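Local coordinates for teichoic acid biosynthesis protein F (Staphylococcus epidermidis, PDB 3L7I) that belongs to the teichoic acid biosynthesis proteins, which take part in making cell-wall polymers of Gram-positive bacteria, and has a GT-B-type fold of two parallel-sheet lobes, at residues L534-P545 against L573-M583. Residues are numbered along the deposited sequence; the frame is centred on the assembly and turned at random.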
loop_
_atom_site.group_PDB
_atom_site.type_symbol
_atom_site.label_atom_id
_atom_site.label_comp_id
_atom_site.label_asym_id
_atom_site.label_seq_id
_atom_site.Cartn_x
_atom_site.Cartn_y
_atom_site.Cartn_z
ATOM N N LEU A 534 -24.389 55.790 24.400
ATOM C CA LEU A 534 -25.580 56.432 23.888
ATOM C C LEU A 534 -25.989 57.638 24.739
ATOM O O LEU A 534 -26.021 57.561 25.968
ATOM C CB LEU A 534 -26.715 55.411 23.826
ATOM C CG LEU A 534 -26.423 54.234 22.897
ATOM C CD1 LEU A 534 -27.541 53.209 22.915
ATOM C CD2 LEU A 534 -26.230 54.765 21.509
ATOM N N PRO A 535 -26.284 58.766 24.081
ATOM C CA PRO A 535 -26.965 59.921 24.670
ATOM C C PRO A 535 -28.096 59.523 25.626
ATOM O O PRO A 535 -28.688 58.457 25.473
ATOM C CB PRO A 535 -27.541 60.618 23.443
ATOM C CG PRO A 535 -26.513 60.355 22.382
ATOM C CD PRO A 535 -25.863 59.028 22.696
ATOM N N SER A 536 -28.407 60.391 26.583
ATOM C CA SER A 536 -29.286 60.032 27.695
ATOM C C SER A 536 -30.763 60.350 27.464
ATOM O O SER A 536 -31.635 59.584 27.862
ATOM C CB SER A 536 -28.814 60.702 28.996
ATOM O OG SER A 536 -27.445 60.432 29.253
ATOM N N ASP A 537 -31.043 61.484 26.835
ATOM C CA ASP A 537 -32.419 61.936 26.661
ATOM C C ASP A 537 -33.091 61.290 25.455
ATOM O O ASP A 537 -34.308 61.376 25.282
ATOM C CB ASP A 537 -32.430 63.448 26.475
ATOM C CG ASP A 537 -31.537 63.896 25.323
ATOM O OD1 ASP A 537 -30.319 63.584 25.352
ATOM O OD2 ASP A 537 -32.057 64.560 24.392
ATOM N N LYS A 538 -32.281 60.636 24.628
ATOM C CA LYS A 538 -32.684 60.238 23.290
ATOM C C LYS A 538 -33.226 58.801 23.224
ATOM O O LYS A 538 -32.718 57.894 23.879
ATOM C CB LYS A 538 -31.519 60.495 22.312
ATOM C CG LYS A 538 -31.574 61.891 21.626
ATOM C CD LYS A 538 -30.272 62.743 21.745
ATOM C CE LYS A 538 -29.981 63.623 20.498
ATOM N NZ LYS A 538 -29.488 62.805 19.278
ATOM N N LYS A 539 -34.298 58.630 22.459
ATOM C CA LYS A 539 -34.887 57.324 22.232
ATOM C C LYS A 539 -34.142 56.607 21.105
ATOM O O LYS A 539 -33.278 57.185 20.443
ATOM C CB LYS A 539 -36.380 57.447 21.925
ATOM C CG LYS A 539 -37.247 57.685 23.171
ATOM C CD LYS A 539 -38.741 57.415 22.920
ATOM C CE LYS A 539 -39.392 58.531 22.086
ATOM N NZ LYS A 539 -40.664 58.092 21.416
ATOM N N VAL A 540 -34.463 55.344 20.878
ATOM C CA VAL A 540 -33.546 54.508 20.113
ATOM C C VAL A 540 -34.190 53.679 19.000
ATOM O O VAL A 540 -34.965 52.754 19.268
ATOM C CB VAL A 540 -32.783 53.568 21.057
ATOM C CG1 VAL A 540 -32.018 52.511 20.268
ATOM C CG2 VAL A 540 -31.867 54.365 21.947
ATOM N N ILE A 541 -33.850 54.012 17.754
ATOM C CA ILE A 541 -34.268 53.212 16.605
ATOM C C ILE A 541 -33.163 52.203 16.244
ATOM O O ILE A 541 -31.960 52.532 16.282
ATOM C CB ILE A 541 -34.585 54.122 15.387
ATOM C CG1 ILE A 541 -35.788 55.005 15.671
ATOM C CG2 ILE A 541 -34.902 53.317 14.166
ATOM C CD1 ILE A 541 -35.845 56.211 14.772
ATOM N N MET A 542 -33.566 50.972 15.929
ATOM C CA MET A 542 -32.629 49.980 15.391
ATOM C C MET A 542 -32.976 49.617 13.966
ATOM O O MET A 542 -34.137 49.399 13.642
ATOM C CB MET A 542 -32.599 48.703 16.218
ATOM C CG MET A 542 -31.197 48.125 16.305
ATOM S SD MET A 542 -31.110 46.329 16.359
ATOM C CE MET A 542 -32.792 45.953 16.800
ATOM N N TYR A 543 -31.964 49.522 13.118
ATOM C CA TYR A 543 -32.205 49.255 11.708
ATOM C C TYR A 543 -31.423 48.032 11.288
ATOM O O TYR A 543 -30.206 48.021 11.370
ATOM C CB TYR A 543 -31.777 50.461 10.885
ATOM C CG TYR A 543 -31.972 50.305 9.410
ATOM C CD1 TYR A 543 -33.070 49.637 8.895
ATOM C CD2 TYR A 543 -31.066 50.848 8.522
ATOM C CE1 TYR A 543 -33.245 49.500 7.524
ATOM C CE2 TYR A 543 -31.233 50.725 7.171
ATOM C CZ TYR A 543 -32.319 50.053 6.669
ATOM O OH TYR A 543 -32.452 49.953 5.296
ATOM N N ALA A 544 -32.090 46.989 10.830
ATOM C CA ALA A 544 -31.353 45.771 10.519
ATOM C C ALA A 544 -31.877 45.103 9.261
ATOM O O ALA A 544 -32.712 44.204 9.321
ATOM C CB ALA A 544 -31.413 44.827 11.687
ATOM N N PRO A 545 -31.372 45.544 8.111
ATOM C CA PRO A 545 -31.792 45.092 6.788
ATOM C C PRO A 545 -31.055 43.828 6.407
ATOM O O PRO A 545 -29.866 43.707 6.712
ATOM C CB PRO A 545 -31.301 46.217 5.871
ATOM C CG PRO A 545 -30.472 47.150 6.738
ATOM C CD PRO A 545 -30.253 46.494 8.042
ATOM N N LEU A 573 -34.933 63.609 12.863
ATOM C CA LEU A 573 -35.053 62.819 14.078
ATOM C C LEU A 573 -33.851 62.982 14.996
ATOM O O LEU A 573 -33.876 62.522 16.135
ATOM C CB LEU A 573 -35.223 61.333 13.718
ATOM C CG LEU A 573 -36.450 60.986 12.880
ATOM C CD1 LEU A 573 -36.409 59.565 12.373
ATOM C CD2 LEU A 573 -37.697 61.222 13.691
ATOM N N GLY A 574 -32.809 63.639 14.502
ATOM C CA GLY A 574 -31.549 63.740 15.215
ATOM C C GLY A 574 -31.556 64.380 16.594
ATOM O O GLY A 574 -30.524 64.395 17.272
ATOM N N ASP A 575 -32.697 64.910 17.017
ATOM C CA ASP A 575 -32.777 65.567 18.316
ATOM C C ASP A 575 -33.616 64.746 19.274
ATOM O O ASP A 575 -33.569 64.951 20.481
ATOM C CB ASP A 575 -33.347 66.991 18.204
ATOM C CG ASP A 575 -32.351 67.997 17.606
ATOM O OD1 ASP A 575 -31.116 67.826 17.776
ATOM O OD2 ASP A 575 -32.816 68.978 16.975
ATOM N N ASP A 576 -34.390 63.815 18.739
ATOM C CA ASP A 576 -35.227 62.966 19.577
ATOM C C ASP A 576 -34.675 61.543 19.641
ATOM O O ASP A 576 -34.894 60.828 20.619
ATOM C CB ASP A 576 -36.671 62.938 19.054
ATOM C CG ASP A 576 -37.377 64.292 19.176
ATOM O OD1 ASP A 576 -37.316 64.902 20.269
ATOM O OD2 ASP A 576 -38.014 64.730 18.180
ATOM N N TYR A 577 -33.947 61.149 18.600
ATOM C CA TYR A 577 -33.536 59.761 18.413
ATOM C C TYR A 577 -32.050 59.542 18.186
ATOM O O TYR A 577 -31.301 60.417 17.744
ATOM C CB TYR A 577 -34.259 59.153 17.216
ATOM C CG TYR A 577 -35.729 58.925 17.416
ATOM C CD1 TYR A 577 -36.197 57.732 17.954
ATOM C CD2 TYR A 577 -36.658 59.900 17.051
ATOM C CE1 TYR A 577 -37.549 57.523 18.133
ATOM C CE2 TYR A 577 -38.007 59.702 17.223
ATOM C CZ TYR A 577 -38.453 58.510 17.765
ATOM O OH TYR A 577 -39.808 58.302 17.942
ATOM N N VAL A 578 -31.640 58.322 18.463
ATOM C CA VAL A 578 -30.369 57.855 17.986
ATOM C C VAL A 578 -30.666 56.562 17.210
ATOM O O VAL A 578 -31.578 55.811 17.578
ATOM C CB VAL A 578 -29.433 57.672 19.163
ATOM C CG1 VAL A 578 -29.424 56.224 19.624
ATOM C CG2 VAL A 578 -28.074 58.147 18.790
ATOM N N ILE A 579 -29.963 56.304 16.116
ATOM C CA ILE A 579 -30.286 55.103 15.332
ATOM C C ILE A 579 -29.165 54.044 15.300
ATOM O O ILE A 579 -28.015 54.355 14.949
ATOM C CB ILE A 579 -30.732 55.473 13.902
ATOM C CG1 ILE A 579 -31.227 54.248 13.161
ATOM C CG2 ILE A 579 -29.611 56.156 13.122
ATOM C CD1 ILE A 579 -31.645 54.600 11.727
ATOM N N LEU A 580 -29.482 52.807 15.689
ATOM C CA LEU A 580 -28.471 51.738 15.676
ATOM C C LEU A 580 -28.479 50.987 14.353
ATOM O O LEU A 580 -29.507 50.415 13.971
ATOM C CB LEU A 580 -28.686 50.757 16.826
ATOM C CG LEU A 580 -28.870 51.375 18.208
ATOM C CD1 LEU A 580 -28.929 50.334 19.307
ATOM C CD2 LEU A 580 -27.742 52.353 18.451
ATOM N N LEU A 581 -27.349 50.997 13.647
ATOM C CA LEU A 581 -27.255 50.317 12.358
ATOM C C LEU A 581 -26.623 48.929 12.517
ATOM O O LEU A 581 -25.421 48.806 12.811
ATOM C CB LEU A 581 -26.443 51.144 11.358
ATOM C CG LEU A 581 -26.811 52.612 11.166
ATOM C CD1 LEU A 581 -25.876 53.285 10.175
ATOM C CD2 LEU A 581 -28.260 52.789 10.719
ATOM N N ARG A 582 -27.428 47.888 12.321
ATOM C CA ARG A 582 -26.931 46.526 12.371
ATOM C C ARG A 582 -26.851 45.936 10.974
ATOM O O ARG A 582 -27.829 45.396 10.466
ATOM C CB ARG A 582 -27.829 45.670 13.261
ATOM C CG ARG A 582 -27.482 44.185 13.218
ATOM C CD ARG A 582 -27.546 43.525 14.586
ATOM N NE ARG A 582 -26.231 43.515 15.195
ATOM C CZ ARG A 582 -25.618 42.422 15.631
ATOM N NH1 ARG A 582 -26.219 41.236 15.572
ATOM N NH2 ARG A 582 -24.408 42.526 16.161
ATOM N N MET A 583 -25.677 46.015 10.370
ATOM C CA MET A 583 -25.489 45.613 8.979
ATOM C C MET A 583 -24.658 44.349 8.829
ATOM O O MET A 583 -23.949 43.964 9.745
ATOM C CB MET A 583 -24.760 46.733 8.245
ATOM C CG MET A 583 -25.081 48.103 8.798
ATOM S SD MET A 583 -26.715 48.558 8.221
ATOM C CE MET A 583 -26.304 49.002 6.529
#
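Ile541 reaches across to Tyr577 and sets its CD1 over one face of the ring, a CH-pi contact 4.0 Å from the centroid and 28° off the normal. Its CG1, anti to the carbonyl carbon (chi1 -65°), starts the branch that gets there, while CG2 meets Ile579 CG1 at 3.9 Å. Lys539 runs alongside the same tyrosine, both side chains pointing the same way. On the opposite sheet face, Val540 and Val578 also lie side by side, CG2 to CG1 at 3.8 Å; Leu580 slants across to touch Val540 CG1 through CD1, and the Leu534 side chain crosses that of Val578 at about a right angle, its CD2 against Val578 CG1.

Between these two layers the backbones pair as a parallel ladder, from Lys539–Tyr577 to Tyr543–Leu581, with the axes of strands 539-543 and 577-581 inclined at 25°. Six backbone bonds alternate from Lys539 N to Asp576 O through to Arg582 N to Tyr543 O. At the strand entrance the bent Lys538 chain brings NZ to Gly574 O at 2.8 Å, well above the carbonyl plane, with a weak second bond to Tyr577 O. Strand 618-621 flanks 539-543 on its other edge, and helix 609-614 packs on Met542 and Leu580. Joined through helix 566-573, the strands form a beta-alpha-beta unit in a six-stranded parallel sheet of 3-2-1-4-5-6 order, the Rossmann-like lobe of a GT-B fold.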